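Local structure of histidinol dehydrogenase (Elizabethkingia anophelis NUHP1, 6AN0) at residues E106-I111 against W120-P125; M414-A417 against H423-A426. The protein probably catalyses the two successive NAD-dependent oxidations that turn L-histidinol into L-histidine, the last step of histidine biosynthesis, with one zinc ion per subunit. All coordinates share one frame; numbering follows the deposited sequence.

Interaction 1: E106-I111 against W120-P125; sequences ENKNII and WREARP. With HIS (histidine), chain U.
Over one face of the W120 indole lies K108, its CE 3.8 Å from the centroid of the five-membered ring, a CH-pi contact, while I110 CG1 comes obliquely, 4.1 Å from W120 CE3, as an apolar contact. At the edge, in the ring plane, W120 NE1 donates to E122 OE2 (3.0 Å, 158°) on the anti lone pair of that oxygen. With CG anti to the backbone N (chi1 176°) and the chain extended beyond it, K108 runs past the indole until NZ stands 3.6 Å from the same E122 OE2, a salt bridge. The other oxygen, OE1, is gripped end-on by NH1 and NH2 of R124, in whose guanidinium plane it lies, so K108, E122 and R124 form one ionic network that holds the E122 carboxylate in place. Where the two backbones stand apart, water takes over: a molecule accepts from N109 N and donates to R121 O, bridging the segments. Further along, a bound histidine lies between them. Its amino group donates to E106 O, and A123 N donates to its carboxylate O (3.1 Å); the imidazole ND1 makes a weak bond to R121 O. E106 OE1 is salt-bridged to K393. The pocket lies away from the zinc site. Segment 120-125 of strand 117-132 pairs antiparallel with strand 391-399, whose F396 stacks on W120, while R124 also reaches backbone oxygens of T343 and I346 of the second subunit, and residues 106-110 lie in the loop that leads from helix 84-102 into strand 111-114.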
# COMPACT_ATOMS: atom_id res chain seq x y z
N GLU A 106 14.93 8.54 -1.94
CA GLU A 106 16.01 7.57 -1.94
C GLU A 106 16.98 7.85 -3.09
O GLU A 106 16.60 8.42 -4.12
CB GLU A 106 15.46 6.15 -2.08
CG GLU A 106 14.59 5.72 -0.93
CD GLU A 106 14.18 4.27 -1.06
OE1 GLU A 106 13.33 3.97 -1.94
OE2 GLU A 106 14.73 3.44 -0.31
N ASN A 107 18.22 7.43 -2.91
CA ASN A 107 19.22 7.53 -3.97
C ASN A 107 19.21 6.26 -4.80
O ASN A 107 19.00 5.16 -4.28
CB ASN A 107 20.61 7.76 -3.39
CG ASN A 107 20.74 9.11 -2.72
OD1 ASN A 107 20.19 10.11 -3.20
ND2 ASN A 107 21.47 9.16 -1.61
N LYS A 108 19.43 6.41 -6.10
CA LYS A 108 19.55 5.26 -6.98
C LYS A 108 20.76 4.43 -6.58
O LYS A 108 21.84 4.98 -6.31
CB LYS A 108 19.67 5.71 -8.44
CG LYS A 108 19.89 4.60 -9.46
CD LYS A 108 19.69 5.14 -10.87
CE LYS A 108 20.42 4.33 -11.91
NZ LYS A 108 20.21 4.91 -13.27
N ASN A 109 20.58 3.12 -6.51
CA ASN A 109 21.60 2.23 -5.96
C ASN A 109 21.67 0.99 -6.85
O ASN A 109 20.86 0.07 -6.69
CB ASN A 109 21.26 1.87 -4.52
CG ASN A 109 22.39 1.14 -3.82
OD1 ASN A 109 23.53 1.15 -4.29
ND2 ASN A 109 22.08 0.50 -2.70
N ILE A 110 22.63 0.95 -7.77
CA ILE A 110 22.73 -0.16 -8.70
C ILE A 110 23.39 -1.36 -8.02
O ILE A 110 24.51 -1.26 -7.51
CB ILE A 110 23.47 0.24 -9.98
CG1 ILE A 110 22.67 1.31 -10.73
CG2 ILE A 110 23.64 -0.98 -10.89
CD1 ILE A 110 23.39 1.87 -11.95
N ILE A 111 22.69 -2.48 -8.02
CA ILE A 111 23.12 -3.70 -7.33
C ILE A 111 23.57 -4.69 -8.38
O ILE A 111 22.80 -5.04 -9.29
CB ILE A 111 21.97 -4.29 -6.48
CG1 ILE A 111 21.37 -3.23 -5.55
CG2 ILE A 111 22.41 -5.56 -5.76
CD1 ILE A 111 22.35 -2.60 -4.59
N TRP A 120 18.12 -2.39 -10.13
CA TRP A 120 17.93 -1.23 -9.26
C TRP A 120 16.47 -0.83 -9.30
O TRP A 120 15.67 -1.42 -10.03
CB TRP A 120 18.84 -0.06 -9.67
CG TRP A 120 18.52 0.61 -11.00
CD1 TRP A 120 17.77 1.73 -11.20
CD2 TRP A 120 18.99 0.20 -12.29
NE1 TRP A 120 17.73 2.04 -12.54
CE2 TRP A 120 18.47 1.12 -13.23
CE3 TRP A 120 19.79 -0.85 -12.75
CZ2 TRP A 120 18.72 1.01 -14.60
CZ3 TRP A 120 20.04 -0.96 -14.12
CH2 TRP A 120 19.51 -0.03 -15.02
N ARG A 121 16.11 0.13 -8.45
CA ARG A 121 14.77 0.70 -8.45
C ARG A 121 14.86 2.20 -8.64
O ARG A 121 15.85 2.84 -8.25
CB ARG A 121 14.00 0.44 -7.14
CG ARG A 121 13.89 -0.99 -6.71
CD ARG A 121 12.75 -1.12 -5.65
NE ARG A 121 13.10 -0.55 -4.35
CZ ARG A 121 12.31 -0.63 -3.28
NH1 ARG A 121 11.12 -1.22 -3.38
NH2 ARG A 121 12.68 -0.11 -2.12
N GLU A 122 13.79 2.77 -9.20
CA GLU A 122 13.61 4.21 -9.31
C GLU A 122 12.17 4.56 -8.98
O GLU A 122 11.24 3.83 -9.35
CB GLU A 122 13.94 4.74 -10.71
CG GLU A 122 15.33 4.39 -11.20
CD GLU A 122 15.70 5.15 -12.46
OE1 GLU A 122 15.07 6.19 -12.73
OE2 GLU A 122 16.62 4.71 -13.17
N ALA A 123 11.99 5.71 -8.33
CA ALA A 123 10.66 6.21 -8.03
C ALA A 123 10.11 7.00 -9.20
O ALA A 123 10.84 7.68 -9.93
CB ALA A 123 10.70 7.12 -6.79
N ARG A 124 8.79 6.91 -9.38
CA ARG A 124 8.06 7.72 -10.34
C ARG A 124 6.79 8.14 -9.64
O ARG A 124 6.20 7.35 -8.89
CB ARG A 124 7.72 6.96 -11.65
CG ARG A 124 8.93 6.55 -12.50
CD ARG A 124 9.65 7.76 -13.08
NE ARG A 124 10.73 7.33 -13.98
CZ ARG A 124 11.98 7.10 -13.61
NH1 ARG A 124 12.34 7.26 -12.35
NH2 ARG A 124 12.87 6.69 -14.52
N PRO A 125 6.32 9.37 -9.87
CA PRO A 125 5.09 9.82 -9.20
C PRO A 125 3.86 9.09 -9.70
O PRO A 125 3.76 8.72 -10.88
CB PRO A 125 5.02 11.31 -9.56
CG PRO A 125 5.69 11.37 -10.93
CD PRO A 125 6.85 10.41 -10.78
N HIS U . 16.62 6.47 -6.55
CA HIS U . 15.31 6.42 -7.18
C HIS U . 15.20 7.39 -8.36
O HIS U . 14.13 7.94 -8.63
CB HIS U . 14.23 6.72 -6.15
CG HIS U . 13.65 5.50 -5.52
ND1 HIS U . 14.03 4.23 -5.88
CD2 HIS U . 12.72 5.35 -4.55
CE1 HIS U . 13.37 3.35 -5.15
NE2 HIS U . 12.57 4.01 -4.34
OXT HIS U . 16.18 7.63 -9.08
O HOH W 1 17.86 2.07 -6.51
O HOH W 2 18.33 -0.31 -6.02

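Interaction 2: M414-A417 against H423-A426; sequences MAEA and HKHA. With ZN (zinc ion), chain B.
A415 and K424 bring two helical segments together, with their CA atoms 5.4 Å apart. Segment 414-417 is the last turn of helix 401-417, and 423-426 belongs to helix 421-435, which starts after a short connection. The small A415 side chain fits this close approach: its methyl CB rests 3.6 Å from the backbone N of K424 and 3.9 Å from CB of H423. The two segments belong to a helix-loop-helix pair of consecutive C-terminal helices, meeting here through an alanine. On the outer side, K424 sends an extended chain across that of E416, with K424 CD 3.7 Å from E416 CG. K424 NZ then donates to E416 OE1 at 3.1 Å, a salt bridge whose donor stands about 50° out of the carboxylate plane. H423 starts toward A415 through CB, but with CG anti to the carbonyl carbon (chi1 -80°) its imidazole swings off to the metal. H423 NE2 binds the zinc ion at 2.2 Å; two waters, at 2.0 and 2.2 Å from the zinc, are also ligands. D364 and H266 of the second subunit complete the site. H423 ND1, on the far side of the ring, is hydrogen-bonded to E265 of the second subunit, which, together with the zinc bond, helps to fix the rotation of the imidazole and would probably make it a stronger donor to the metal.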
# COMPACT_ATOMS: atom_id res chain seq x y z
N MET A 414 14.90 -24.16 -14.03
CA MET A 414 13.70 -23.81 -13.28
C MET A 414 12.48 -23.70 -14.20
O MET A 414 11.38 -24.14 -13.83
CB MET A 414 13.92 -22.51 -12.50
CG MET A 414 14.73 -22.72 -11.22
SD MET A 414 15.17 -21.18 -10.42
CE MET A 414 16.21 -20.40 -11.63
N ALA A 415 12.67 -23.15 -15.39
CA ALA A 415 11.56 -23.09 -16.35
C ALA A 415 11.10 -24.49 -16.74
O ALA A 415 9.90 -24.75 -16.82
CB ALA A 415 11.98 -22.29 -17.58
N GLU A 416 12.05 -25.40 -16.97
CA GLU A 416 11.72 -26.80 -17.22
C GLU A 416 10.86 -27.38 -16.09
O GLU A 416 9.86 -28.06 -16.35
CB GLU A 416 12.99 -27.64 -17.37
CG GLU A 416 13.73 -27.49 -18.68
CD GLU A 416 15.06 -28.24 -18.66
OE1 GLU A 416 16.00 -27.82 -19.37
OE2 GLU A 416 15.16 -29.24 -17.92
N ALA A 417 11.28 -27.15 -14.84
CA ALA A 417 10.54 -27.69 -13.70
C ALA A 417 9.14 -27.08 -13.58
O ALA A 417 8.21 -27.76 -13.12
CB ALA A 417 11.32 -27.46 -12.41
N HIS A 423 9.48 -19.96 -21.71
CA HIS A 423 10.38 -19.30 -20.77
C HIS A 423 11.80 -19.81 -20.92
O HIS A 423 12.76 -19.03 -20.93
CB HIS A 423 9.89 -19.50 -19.33
CG HIS A 423 8.78 -18.59 -18.92
ND1 HIS A 423 7.50 -18.69 -19.43
CD2 HIS A 423 8.75 -17.56 -18.04
CE1 HIS A 423 6.73 -17.77 -18.88
NE2 HIS A 423 7.47 -17.07 -18.03
N LYS A 424 11.95 -21.14 -21.01
CA LYS A 424 13.27 -21.72 -21.24
C LYS A 424 13.84 -21.29 -22.59
O LYS A 424 15.03 -20.97 -22.69
CB LYS A 424 13.18 -23.25 -21.19
CG LYS A 424 14.42 -23.95 -21.71
CD LYS A 424 14.24 -25.47 -21.74
CE LYS A 424 15.38 -26.14 -22.48
NZ LYS A 424 15.31 -27.63 -22.36
N HIS A 425 13.01 -21.26 -23.63
CA HIS A 425 13.52 -20.96 -24.96
C HIS A 425 13.99 -19.51 -25.08
O HIS A 425 14.92 -19.23 -25.85
CB HIS A 425 12.44 -21.26 -26.01
CG HIS A 425 12.96 -21.25 -27.42
ND1 HIS A 425 13.85 -22.19 -27.90
CD2 HIS A 425 12.72 -20.41 -28.46
CE1 HIS A 425 14.13 -21.94 -29.16
NE2 HIS A 425 13.45 -20.86 -29.53
N ALA A 426 13.37 -18.59 -24.34
CA ALA A 426 13.80 -17.19 -24.40
C ALA A 426 15.23 -17.02 -23.91
O ALA A 426 15.95 -16.12 -24.37
CB ALA A 426 12.85 -16.31 -23.58
ZN ZN B . 6.71 -15.56 -16.61
O HOH W 3 6.06 -13.74 -15.51
O HOH W 4 6.37 -14.31 -18.19

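In the fold
Interaction 1 comes first along the chain and is complete before interaction 2 opens; their centres are 29 Å apart and their nearest atoms about 17 Å, without touching. Strand 391-399, the antiparallel partner of strand 117-132 on which 120-125 lies, leads directly into helix 401-417 and so connects the two regions. Both contacts lie on the same side of the chain's centre and both meet the second subunit, interaction 1 along the strands and interaction 2 at the helical C-terminal end. Because H423 completes a zinc site otherwise built by the other chain, the complete site is shared between the two chains, consistent with a need for the dimer, whereas the histidine pocket of interaction 1 is a separate place.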